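Local coordinates for protein probable enoyl-CoA hydratase/isomerase (Pseudomonas aeruginosa PAO1, PDB 5YLO) that probably acts as a Delta3,Delta2-enoyl-CoA isomerase of the crotonase family, shifting double bonds of unsaturated fatty acyl-CoA thioesters during fatty acid metabolism, at residues Arg51-Gly56 with His97-Pro102; Gly109-Ala114 with Ala131-Gly136; Ser5-Arg10 with Leu18-Pro23; Arg154-Glu159 with Leu177-Val182. All coordinates share one frame; numbering follows the deposited sequence.

Contact 1. Residues Arg51-Gly56 with His97-Pro102; sequences RAVVLG and HALDKP
R51 meets P102 through its carbonyl, not its side chain. R51 O lies 3.3 Å from P102 CD, and P102 CG approaches the same oxygen at 3.8 Å. CB of R51 points away from the loop, and its NE bonds to the carbonyl of A203. A52 comes next. Its CA-H approaches P102 O at 3.5 Å, a weak contact beside a true bond. That bond belongs to V53: V53 N donates to P102 O at 2.9 Å, with an N-H...O angle of 154°. The nitrogen stands almost in line with the carbonyl (167°). P102 O therefore receives one strong donor and one weak one from neighbouring residues of the strand.

This is where a beta-alpha-beta crossover of the crotonase fold closes. Strand 52-56 leads out through helices 68-76 and 85-97, and the loop after them returns the chain to the parallel neighbour, strand 103-107.

The V53 side chain adds an apolar touch. CG2 stands anti to the carbonyl carbon, beside the backbone N, and reaches L99 CD2 at 4.1 Å. The two side chains cross at about a right angle. K101 CB flanks the same methyl, V53 CG2, at 4.3 Å, while the lysine runs on so that NZ binds the carbonyls of D47 and V50. V53 also touches C44, and L99 touches L41 and E45, so helix 31-46 covers this side.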
loop_
_atom_site.group_PDB
_atom_site.type_symbol
_atom_site.label_atom_id
_atom_site.label_comp_id
_atom_site.label_asym_id
_atom_site.label_seq_id
_atom_site.Cartn_x
_atom_site.Cartn_y
_atom_site.Cartn_z
ATOM N N ARG A 51 9.922 6.019 27.245
ATOM C CA ARG A 51 9.500 6.796 26.094
ATOM C C ARG A 51 9.694 6.038 24.791
ATOM O O ARG A 51 9.302 6.537 23.729
ATOM C CB ARG A 51 10.260 8.129 26.062
ATOM C CG ARG A 51 9.981 8.984 27.290
ATOM C CD ARG A 51 11.189 9.798 27.717
ATOM N NE ARG A 51 11.608 10.740 26.687
ATOM C CZ ARG A 51 11.006 11.898 26.442
ATOM N NH1 ARG A 51 9.946 12.263 27.151
ATOM N NH2 ARG A 51 11.460 12.690 25.481
ATOM N N ALA A 52 10.285 4.848 24.846
ATOM C CA ALA A 52 10.418 3.964 23.700
ATOM C C ALA A 52 10.543 2.542 24.226
ATOM O O ALA A 52 11.055 2.319 25.325
ATOM C CB ALA A 52 11.625 4.332 22.829
ATOM N N VAL A 53 10.061 1.583 23.439
ATOM C CA VAL A 53 10.011 0.185 23.848
ATOM C C VAL A 53 10.705 -0.661 22.792
ATOM O O VAL A 53 10.443 -0.504 21.594
ATOM C CB VAL A 53 8.564 -0.295 24.062
ATOM C CG1 VAL A 53 8.540 -1.775 24.406
ATOM C CG2 VAL A 53 7.894 0.524 25.154
ATOM N N VAL A 54 11.581 -1.559 23.236
ATOM C CA VAL A 54 12.297 -2.476 22.359
ATOM C C VAL A 54 11.849 -3.894 22.684
ATOM O O VAL A 54 11.787 -4.277 23.858
ATOM C CB VAL A 54 13.822 -2.338 22.512
ATOM C CG1 VAL A 54 14.533 -3.378 21.663
ATOM C CG2 VAL A 54 14.268 -0.934 22.129
ATOM N N LEU A 55 11.530 -4.663 21.646
ATOM C CA LEU A 55 11.149 -6.064 21.776
ATOM C C LEU A 55 12.202 -6.907 21.075
ATOM O O LEU A 55 12.384 -6.789 19.858
ATOM C CB LEU A 55 9.768 -6.320 21.172
ATOM C CG LEU A 55 9.223 -7.742 21.301
ATOM C CD1 LEU A 55 8.991 -8.089 22.762
ATOM C CD2 LEU A 55 7.945 -7.898 20.494
ATOM N N GLY A 56 12.892 -7.755 21.838
ATOM C CA GLY A 56 13.969 -8.548 21.295
ATOM C C GLY A 56 13.874 -9.998 21.731
ATOM O O GLY A 56 13.126 -10.357 22.638
ATOM N N HIS A 97 0.221 -3.638 19.009
ATOM C CA HIS A 97 0.026 -2.917 17.757
ATOM C C HIS A 97 -0.475 -1.499 18.001
ATOM O O HIS A 97 -0.106 -0.571 17.273
ATOM C CB HIS A 97 -0.945 -3.698 16.871
ATOM C CG HIS A 97 -1.516 -2.903 15.739
ATOM N ND1 HIS A 97 -2.852 -2.577 15.660
ATOM C CD2 HIS A 97 -0.933 -2.377 14.636
ATOM C CE1 HIS A 97 -3.069 -1.879 14.559
ATOM N NE2 HIS A 97 -1.921 -1.743 13.920
ATOM N N ALA A 98 -1.308 -1.312 19.024
ATOM C CA ALA A 98 -1.903 -0.018 19.337
ATOM C C ALA A 98 -1.228 0.680 20.513
ATOM O O ALA A 98 -1.797 1.627 21.063
ATOM C CB ALA A 98 -3.396 -0.185 19.622
ATOM N N LEU A 99 -0.032 0.239 20.901
ATOM C CA LEU A 99 0.643 0.794 22.069
ATOM C C LEU A 99 0.944 2.276 21.869
ATOM O O LEU A 99 1.319 2.709 20.778
ATOM C CB LEU A 99 1.936 0.026 22.333
ATOM C CG LEU A 99 2.546 0.170 23.725
ATOM C CD1 LEU A 99 1.914 -0.832 24.681
ATOM C CD2 LEU A 99 4.055 0.001 23.670
ATOM N N ASP A 100 0.792 3.057 22.940
ATOM C CA ASP A 100 0.905 4.509 22.849
ATOM C C ASP A 100 2.343 5.015 22.848
ATOM O O ASP A 100 2.551 6.228 22.723
ATOM C CB ASP A 100 0.135 5.174 23.992
ATOM C CG ASP A 100 -1.359 5.204 23.748
ATOM O OD1 ASP A 100 -1.777 5.097 22.575
ATOM O OD2 ASP A 100 -2.116 5.347 24.733
ATOM N N LYS A 101 3.326 4.137 22.987
ATOM C CA LYS A 101 4.731 4.490 22.903
ATOM C C LYS A 101 5.327 3.965 21.601
ATOM O O LYS A 101 4.831 2.988 21.028
ATOM C CB LYS A 101 5.510 3.904 24.089
ATOM C CG LYS A 101 4.853 4.105 25.447
ATOM C CD LYS A 101 5.114 5.485 26.024
ATOM C CE LYS A 101 4.641 5.543 27.472
ATOM N NZ LYS A 101 4.933 6.836 28.151
ATOM N N PRO A 102 6.382 4.598 21.091
ATOM C CA PRO A 102 7.061 4.045 19.914
ATOM C C PRO A 102 7.684 2.698 20.246
ATOM O O PRO A 102 8.377 2.546 21.255
ATOM C CB PRO A 102 8.124 5.101 19.586
ATOM C CG PRO A 102 7.653 6.355 20.265
ATOM C CD PRO A 102 6.957 5.887 21.508
#

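Contact 2. Residues Gly109-Ala114 with Ala131-Gly136; sequences GSAVGA and ARFKAG
S110 and A111 both address R132 O at the start of a short parallel strand pair, 111-112 with 132-134. These strands belong to the small second sheet of the crotonase fold. A111 N donates to R132 O at 2.8 Å, almost head-on to the carbonyl (177°). S110 CA comes to 3.0 Å of the same R132 O, a close CA-H...O contact.

The face of A111 and F133 is enclosed. A111 CB meets F133 CD2 obliquely at 4.2 Å. M116 of helix 114-120 touches both residues, and V107 also packs on F133.

The other face is partly open to solvent. There V112 and K134 touch at their roots, with V112 CG1 3.8 Å from K134 CB. The rest of the lysine stretches out and its end leaves the contact. The R132 chain kinks and heads away too.

G113, with positive phi, is the N-cap of helix 114-120. In crotonases the start of the corresponding helix commonly helps form the oxyanion hole. K134 N returns a bond to A111 O at 3.2 Å, which keeps the pairing continuous. The last bond runs from G113 N to K134 O, 3.0 Å and straight at 170°, with the donor 35° above the carbonyl plane.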
loop_
_atom_site.group_PDB
_atom_site.type_symbol
_atom_site.label_atom_id
_atom_site.label_comp_id
_atom_site.label_asym_id
_atom_site.label_seq_id
_atom_site.Cartn_x
_atom_site.Cartn_y
_atom_site.Cartn_z
ATOM N N GLY A 109 17.219 -12.868 15.253
ATOM C CA GLY A 109 17.310 -14.150 14.575
ATOM C C GLY A 109 16.033 -14.440 13.822
ATOM O O GLY A 109 15.294 -13.523 13.452
ATOM N N SER A 110 15.764 -15.724 13.597
ATOM C CA SER A 110 14.602 -16.101 12.803
ATOM C C SER A 110 13.301 -15.813 13.548
ATOM O O SER A 110 13.193 -16.030 14.759
ATOM C CB SER A 110 14.664 -17.580 12.420
ATOM O OG SER A 110 14.396 -18.415 13.532
ATOM N N ALA A 111 12.307 -15.318 12.810
ATOM C CA ALA A 111 10.960 -15.105 13.323
ATOM C C ALA A 111 9.985 -15.916 12.480
ATOM O O ALA A 111 9.967 -15.787 11.252
ATOM C CB ALA A 111 10.584 -13.619 13.300
ATOM N N VAL A 112 9.185 -16.754 13.136
ATOM C CA VAL A 112 8.327 -17.714 12.450
ATOM C C VAL A 112 6.905 -17.580 12.976
ATOM O O VAL A 112 6.686 -17.571 14.192
ATOM C CB VAL A 112 8.831 -19.159 12.636
ATOM C CG1 VAL A 112 7.934 -20.132 11.889
ATOM C CG2 VAL A 112 10.277 -19.291 12.171
ATOM N N GLY A 113 5.947 -17.474 12.059
ATOM C CA GLY A 113 4.538 -17.541 12.423
ATOM C C GLY A 113 4.141 -16.432 13.376
ATOM O O GLY A 113 4.274 -15.239 13.072
ATOM N N ALA A 114 3.638 -16.827 14.551
ATOM C CA ALA A 114 3.268 -15.850 15.570
ATOM C C ALA A 114 4.472 -15.040 16.031
ATOM O O ALA A 114 4.314 -13.905 16.496
ATOM C CB ALA A 114 2.613 -16.551 16.760
ATOM N N ALA A 131 18.906 -13.063 10.388
ATOM C CA ALA A 131 17.481 -13.259 10.612
ATOM C C ALA A 131 16.811 -13.877 9.390
ATOM O O ALA A 131 17.125 -13.538 8.245
ATOM C CB ALA A 131 16.813 -11.932 10.966
ATOM N N ARG A 132 15.886 -14.801 9.646
ATOM C CA ARG A 132 15.117 -15.475 8.610
ATOM C C ARG A 132 13.640 -15.408 8.976
ATOM O O ARG A 132 13.280 -15.380 10.154
ATOM C CB ARG A 132 15.564 -16.934 8.447
ATOM C CG ARG A 132 17.066 -17.098 8.251
ATOM C CD ARG A 132 17.392 -17.507 6.828
ATOM N NE ARG A 132 16.896 -18.848 6.538
ATOM C CZ ARG A 132 16.846 -19.383 5.324
ATOM N NH1 ARG A 132 16.378 -20.612 5.161
ATOM N NH2 ARG A 132 17.256 -18.687 4.272
ATOM N N PHE A 133 12.781 -15.379 7.960
ATOM C CA PHE A 133 11.360 -15.138 8.176
ATOM C C PHE A 133 10.528 -16.224 7.511
ATOM O O PHE A 133 10.728 -16.531 6.332
ATOM C CB PHE A 133 10.960 -13.757 7.650
ATOM C CG PHE A 133 11.630 -12.624 8.372
ATOM C CD1 PHE A 133 12.879 -12.171 7.974
ATOM C CD2 PHE A 133 11.017 -12.020 9.457
ATOM C CE1 PHE A 133 13.500 -11.130 8.644
ATOM C CE2 PHE A 133 11.631 -10.979 10.130
ATOM C CZ PHE A 133 12.875 -10.532 9.724
ATOM N N LYS A 134 9.589 -16.789 8.268
ATOM C CA LYS A 134 8.699 -17.839 7.793
ATOM C C LYS A 134 7.266 -17.499 8.171
ATOM O O LYS A 134 7.011 -16.959 9.252
ATOM C CB LYS A 134 9.081 -19.205 8.384
ATOM C CG LYS A 134 10.121 -19.984 7.591
ATOM C CD LYS A 134 10.461 -21.289 8.297
ATOM C CE LYS A 134 10.991 -22.338 7.334
ATOM N NZ LYS A 134 11.255 -23.623 8.042
ATOM N N ALA A 135 6.330 -17.823 7.281
ATOM C CA ALA A 135 4.923 -17.542 7.525
ATOM C C ALA A 135 4.065 -18.522 6.741
ATOM O O ALA A 135 4.443 -18.967 5.654
ATOM C CB ALA A 135 4.550 -16.112 7.130
ATOM N N GLY A 136 2.904 -18.837 7.294
ATOM C CA GLY A 136 1.952 -19.664 6.576
ATOM C C GLY A 136 2.480 -21.067 6.398
ATOM O O GLY A 136 2.796 -21.761 7.369
#

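Contact 3. Residues Ser5-Arg10 with Leu18-Pro23; sequences SPLQTR and LVLNRP
V19 N donates to Q8 O at 3.0 Å, nearly straight at 170°. The return bond, Q8 N to V19 O, is 3.1 Å and more bent. In both, the donor lies in the carbonyl plane. Q8 and V19 are thus an antiparallel hydrogen-bonded pair, flanked by the non-hydrogen-bonded pairs L7-L20 and T9-L18. Together they make the beta hairpin of strands 7-12 and 15-20, at the edge of the main sheet. Past the end of strand 15-20, N21 N reaches P6 O only weakly, at 3.4 Å.

L7, T9, L18 and L20 share one face. L7 has CG anti to its backbone N (chi1 -162°), which carries CD1 across to L20 CD1 at 3.9 Å. T9 and L18 run side by side, and T9 CG2 touches L18 CD2 at 3.7 Å. Helix 31-46 covers this face: L37 lies on L7 and L18, and R40 on T9 and L18.

Q8 and V19 project from the other face, also side by side, with Q8 OE1 4.1 Å from V19 CG2. N21 OD1 comes to 3.8 Å of Q8 CB. Past the strand, R22 turns off to salt bridges with D30 and D67.

The hairpin is therefore two-sided. Backbone bonds set its register, and apolar groups of L7 and L18 pack one face on helix 31-46. Across the pair, the amides of Q8 and N21 make van der Waals contacts and no hydrogen bond to each other.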
loop_
_atom_site.group_PDB
_atom_site.type_symbol
_atom_site.label_atom_id
_atom_site.label_comp_id
_atom_site.label_asym_id
_atom_site.label_seq_id
_atom_site.Cartn_x
_atom_site.Cartn_y
_atom_site.Cartn_z
ATOM N N SER A 5 12.761 -15.445 35.041
ATOM C CA SER A 5 11.625 -14.697 34.530
ATOM C C SER A 5 11.376 -15.096 33.077
ATOM O O SER A 5 12.329 -15.225 32.298
ATOM C CB SER A 5 11.873 -13.189 34.624
ATOM O OG SER A 5 11.786 -12.731 35.963
ATOM N N PRO A 6 10.122 -15.319 32.683
ATOM C CA PRO A 6 9.848 -15.644 31.275
ATOM C C PRO A 6 10.237 -14.523 30.332
ATOM O O PRO A 6 10.515 -14.780 29.154
ATOM C CB PRO A 6 8.336 -15.888 31.262
ATOM C CG PRO A 6 7.827 -15.027 32.387
ATOM C CD PRO A 6 8.887 -15.104 33.455
ATOM N N LEU A 7 10.283 -13.291 30.828
ATOM C CA LEU A 7 10.580 -12.114 30.027
ATOM C C LEU A 7 11.562 -11.253 30.803
ATOM O O LEU A 7 11.245 -10.791 31.903
ATOM C CB LEU A 7 9.298 -11.338 29.726
ATOM C CG LEU A 7 9.310 -10.335 28.578
ATOM C CD1 LEU A 7 9.056 -11.038 27.253
ATOM C CD2 LEU A 7 8.278 -9.254 28.833
ATOM N N GLN A 8 12.752 -11.050 30.244
ATOM C CA GLN A 8 13.763 -10.216 30.880
ATOM C C GLN A 8 13.497 -8.761 30.519
ATOM O O GLN A 8 13.451 -8.407 29.336
ATOM C CB GLN A 8 15.172 -10.629 30.454
ATOM C CG GLN A 8 16.262 -10.156 31.413
ATOM C CD GLN A 8 17.361 -9.363 30.726
ATOM O OE1 GLN A 8 17.310 -9.115 29.521
ATOM N NE2 GLN A 8 18.365 -8.958 31.498
ATOM N N THR A 9 13.326 -7.920 31.534
ATOM C CA THR A 9 12.946 -6.529 31.346
ATOM C C THR A 9 13.996 -5.619 31.966
ATOM O O THR A 9 14.411 -5.835 33.109
ATOM C CB THR A 9 11.578 -6.251 31.971
ATOM O OG1 THR A 9 10.587 -7.079 31.349
ATOM C CG2 THR A 9 11.207 -4.793 31.792
ATOM N N ARG A 10 14.418 -4.606 31.213
ATOM C CA ARG A 10 15.322 -3.591 31.733
ATOM C C ARG A 10 14.946 -2.252 31.110
ATOM O O ARG A 10 14.571 -2.190 29.937
ATOM C CB ARG A 10 16.792 -3.950 31.454
ATOM C CG ARG A 10 17.273 -3.680 30.034
ATOM C CD ARG A 10 18.289 -4.717 29.565
ATOM N NE ARG A 10 19.011 -4.263 28.379
ATOM C CZ ARG A 10 19.555 -5.072 27.475
ATOM N NH1 ARG A 10 19.450 -6.387 27.607
ATOM N NH2 ARG A 10 20.195 -4.565 26.429
ATOM N N LEU A 18 12.304 -5.206 26.373
ATOM C CA LEU A 18 11.541 -6.415 26.664
ATOM C C LEU A 18 12.096 -7.525 25.784
ATOM O O LEU A 18 11.871 -7.531 24.569
ATOM C CB LEU A 18 10.050 -6.202 26.413
ATOM C CG LEU A 18 9.463 -4.895 26.951
ATOM C CD1 LEU A 18 7.965 -4.829 26.717
ATOM C CD2 LEU A 18 9.783 -4.723 28.424
ATOM N N VAL A 19 12.821 -8.458 26.391
ATOM C CA VAL A 19 13.483 -9.533 25.664
ATOM C C VAL A 19 12.801 -10.845 26.019
ATOM O O VAL A 19 12.720 -11.212 27.198
ATOM C CB VAL A 19 14.984 -9.594 25.982
ATOM C CG1 VAL A 19 15.675 -10.598 25.072
ATOM C CG2 VAL A 19 15.614 -8.215 25.850
ATOM N N LEU A 20 12.303 -11.545 25.001
ATOM C CA LEU A 20 11.893 -12.931 25.183
ATOM C C LEU A 20 13.079 -13.734 25.696
ATOM O O LEU A 20 14.195 -13.605 25.183
ATOM C CB LEU A 20 11.380 -13.515 23.864
ATOM C CG LEU A 20 9.918 -13.303 23.460
ATOM C CD1 LEU A 20 9.517 -11.836 23.501
ATOM C CD2 LEU A 20 9.677 -13.875 22.072
ATOM N N ASN A 21 12.852 -14.552 26.723
ATOM C CA ASN A 21 13.943 -15.257 27.388
ATOM C C ASN A 21 13.589 -16.731 27.582
ATOM O O ASN A 21 13.454 -17.227 28.700
ATOM C CB ASN A 21 14.292 -14.614 28.725
ATOM C CG ASN A 21 15.661 -15.026 29.224
ATOM O OD1 ASN A 21 16.197 -14.268 30.169
ATOM N ND2 ASN A 21 16.233 -16.015 28.763
ATOM N N ARG A 22 13.447 -17.440 26.470
ATOM C CA ARG A 22 13.447 -18.902 26.453
ATOM C C ARG A 22 14.336 -19.343 25.300
ATOM O O ARG A 22 13.862 -19.924 24.316
ATOM C CB ARG A 22 12.031 -19.466 26.330
ATOM C CG ARG A 22 11.164 -19.217 27.558
ATOM C CD ARG A 22 10.253 -20.399 27.834
ATOM N NE ARG A 22 9.271 -20.591 26.773
ATOM C CZ ARG A 22 8.739 -21.765 26.454
ATOM N NH1 ARG A 22 9.106 -22.860 27.108
ATOM N NH2 ARG A 22 7.849 -21.848 25.474
ATOM N N PRO A 23 15.643 -19.076 25.390
ATOM C CA PRO A 23 16.519 -19.329 24.236
ATOM C C PRO A 23 16.601 -20.795 23.859
ATOM O O PRO A 23 16.819 -21.109 22.683
ATOM C CB PRO A 23 17.881 -18.788 24.697
ATOM C CG PRO A 23 17.605 -17.992 25.945
ATOM C CD PRO A 23 16.400 -18.615 26.564
#

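Contact 4. Residues Arg154-Glu159 with Leu177-Val182; sequences RLLGSE and LGAGLV
L156 pushes CD1 against the end of helix 173-179, where the C-terminal ends of two helices meet in the crotonase fold. L156 CD1 lies 3.5 Å from A179 O. It is equally close, 3.5 Å, to L181 N. The side chains of L156 and L181 also meet at an angle, with CD1 to CD1 at 3.9 Å. CD1 of L156 thus sits against the turn that follows the helix, and L156 CD2 reaches L181 CD1 as well, at 4.0 Å.

One water joins the two backbones. It donates to A179 O at 2.9 Å and to L156 O at 3.2 Å, linking two carbonyls at the ends of their helices.

The turn itself is set by G180. It has positive phi and ends helix 173-179 in a Schellman motif, bringing its backbone up against L155 and L156.

Further out, W171 of strand 171-172 packs on both L156 and A179, while L120 of helix 114-120 touches L155 and L181. F133 of strand 132-134 also packs on L181. R125 of strand 124-128 touches L155 and holds the turn, its NE hydrogen-bonded to L181 O.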
loop_
_atom_site.group_PDB
_atom_site.type_symbol
_atom_site.label_atom_id
_atom_site.label_comp_id
_atom_site.label_asym_id
_atom_site.label_seq_id
_atom_site.Cartn_x
_atom_site.Cartn_y
_atom_site.Cartn_z
ATOM N N ARG A 154 -0.444 -5.342 3.990
ATOM C CA ARG A 154 -0.300 -3.907 4.205
ATOM C C ARG A 154 1.154 -3.461 4.104
ATOM O O ARG A 154 1.426 -2.335 3.672
ATOM C CB ARG A 154 -0.888 -3.526 5.564
ATOM C CG ARG A 154 -2.405 -3.567 5.604
ATOM C CD ARG A 154 -2.942 -3.406 7.016
ATOM N NE ARG A 154 -4.365 -3.085 6.996
ATOM C CZ ARG A 154 -5.338 -3.986 6.905
ATOM N NH1 ARG A 154 -5.048 -5.280 6.833
ATOM N NH2 ARG A 154 -6.604 -3.592 6.885
ATOM N N LEU A 155 2.096 -4.322 4.485
ATOM C CA LEU A 155 3.513 -3.989 4.413
ATOM C C LEU A 155 4.149 -4.375 3.084
ATOM O O LEU A 155 5.069 -3.688 2.625
ATOM C CB LEU A 155 4.273 -4.677 5.551
ATOM C CG LEU A 155 3.872 -4.330 6.983
ATOM C CD1 LEU A 155 4.455 -5.345 7.954
ATOM C CD2 LEU A 155 4.331 -2.926 7.340
ATOM N N LEU A 156 3.680 -5.455 2.457
ATOM C CA LEU A 156 4.352 -6.043 1.309
ATOM C C LEU A 156 3.562 -5.968 0.010
ATOM O O LEU A 156 4.128 -6.260 -1.048
ATOM C CB LEU A 156 4.677 -7.522 1.582
ATOM C CG LEU A 156 5.866 -7.973 2.437
ATOM C CD1 LEU A 156 6.348 -6.907 3.415
ATOM C CD2 LEU A 156 5.509 -9.267 3.165
ATOM N N GLY A 157 2.291 -5.590 0.050
ATOM C CA GLY A 157 1.416 -5.775 -1.086
ATOM C C GLY A 157 0.858 -7.188 -1.138
ATOM O O GLY A 157 1.387 -8.125 -0.541
ATOM N N SER A 158 -0.240 -7.337 -1.885
ATOM C CA SER A 158 -0.974 -8.601 -1.884
ATOM C C SER A 158 -0.114 -9.753 -2.393
ATOM O O SER A 158 0.015 -10.786 -1.726
ATOM C CB SER A 158 -2.250 -8.472 -2.719
ATOM O OG SER A 158 -3.178 -7.596 -2.104
ATOM N N GLU A 159 0.492 -9.594 -3.574
ATOM C CA GLU A 159 1.209 -10.709 -4.190
ATOM C C GLU A 159 2.407 -11.134 -3.347
ATOM O O GLU A 159 2.609 -12.327 -3.094
ATOM C CB GLU A 159 1.652 -10.338 -5.608
ATOM C CG GLU A 159 2.385 -11.468 -6.324
ATOM C CD GLU A 159 2.751 -11.132 -7.759
ATOM O OE1 GLU A 159 3.186 -12.049 -8.487
ATOM O OE2 GLU A 159 2.608 -9.958 -8.160
ATOM N N LEU A 177 14.198 -6.924 3.756
ATOM C CA LEU A 177 14.479 -5.498 3.635
ATOM C C LEU A 177 13.978 -4.952 2.305
ATOM O O LEU A 177 13.355 -3.884 2.259
ATOM C CB LEU A 177 15.982 -5.254 3.794
ATOM C CG LEU A 177 16.547 -3.837 3.938
ATOM C CD1 LEU A 177 16.808 -3.191 2.584
ATOM C CD2 LEU A 177 15.621 -2.974 4.782
ATOM N N GLY A 178 14.233 -5.673 1.211
ATOM C CA GLY A 178 13.846 -5.181 -0.098
ATOM C C GLY A 178 12.351 -5.206 -0.337
ATOM O O GLY A 178 11.828 -4.382 -1.092
ATOM N N ALA A 179 11.644 -6.146 0.291
ATOM C CA ALA A 179 10.200 -6.248 0.136
ATOM C C ALA A 179 9.432 -5.324 1.071
ATOM O O ALA A 179 8.210 -5.204 0.927
ATOM C CB ALA A 179 9.747 -7.693 0.366
ATOM N N GLY A 180 10.109 -4.678 2.015
ATOM C CA GLY A 180 9.456 -3.821 2.982
ATOM C C GLY A 180 9.052 -4.502 4.268
ATOM O O GLY A 180 8.323 -3.898 5.065
ATOM N N LEU A 181 9.498 -5.738 4.497
ATOM C CA LEU A 181 9.131 -6.443 5.720
ATOM C C LEU A 181 9.806 -5.820 6.935
ATOM O O LEU A 181 9.171 -5.632 7.980
ATOM C CB LEU A 181 9.493 -7.923 5.591
ATOM C CG LEU A 181 8.918 -8.894 6.620
ATOM C CD1 LEU A 181 7.403 -8.801 6.656
ATOM C CD2 LEU A 181 9.362 -10.308 6.288
ATOM N N VAL A 182 11.091 -5.493 6.820
ATOM C CA VAL A 182 11.816 -4.783 7.863
ATOM C C VAL A 182 12.319 -3.475 7.275
ATOM O O VAL A 182 12.464 -3.334 6.056
ATOM C CB VAL A 182 12.983 -5.616 8.440
ATOM C CG1 VAL A 182 12.484 -6.975 8.903
ATOM C CG2 VAL A 182 14.097 -5.772 7.413
HETATM O O HOH W 1 7.259 -6.465 -1.461
#

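Contacts 1 and 3 serve the same main sheet. Strand 52-56 pairs with strand 15-20, with V54 O 2.7 Å from L18 N and G56 O 2.8 Å from L20 N, both probable hydrogen bonds. Contact 1 is buried, whereas contact 3 is a partly buried sheet edge. Contact 2 is also partly buried, and relies on hydrogen bonds between parallel strands. Contacts 2 and 4 meet through packing: F133 CZ is 3.7 Å from V182 CG1. Contact 4, near the surface, is joined by leucine packing on a helix end and by a water bridge. Contacts 3 and 4 lie farthest apart, about 28 Å between centres.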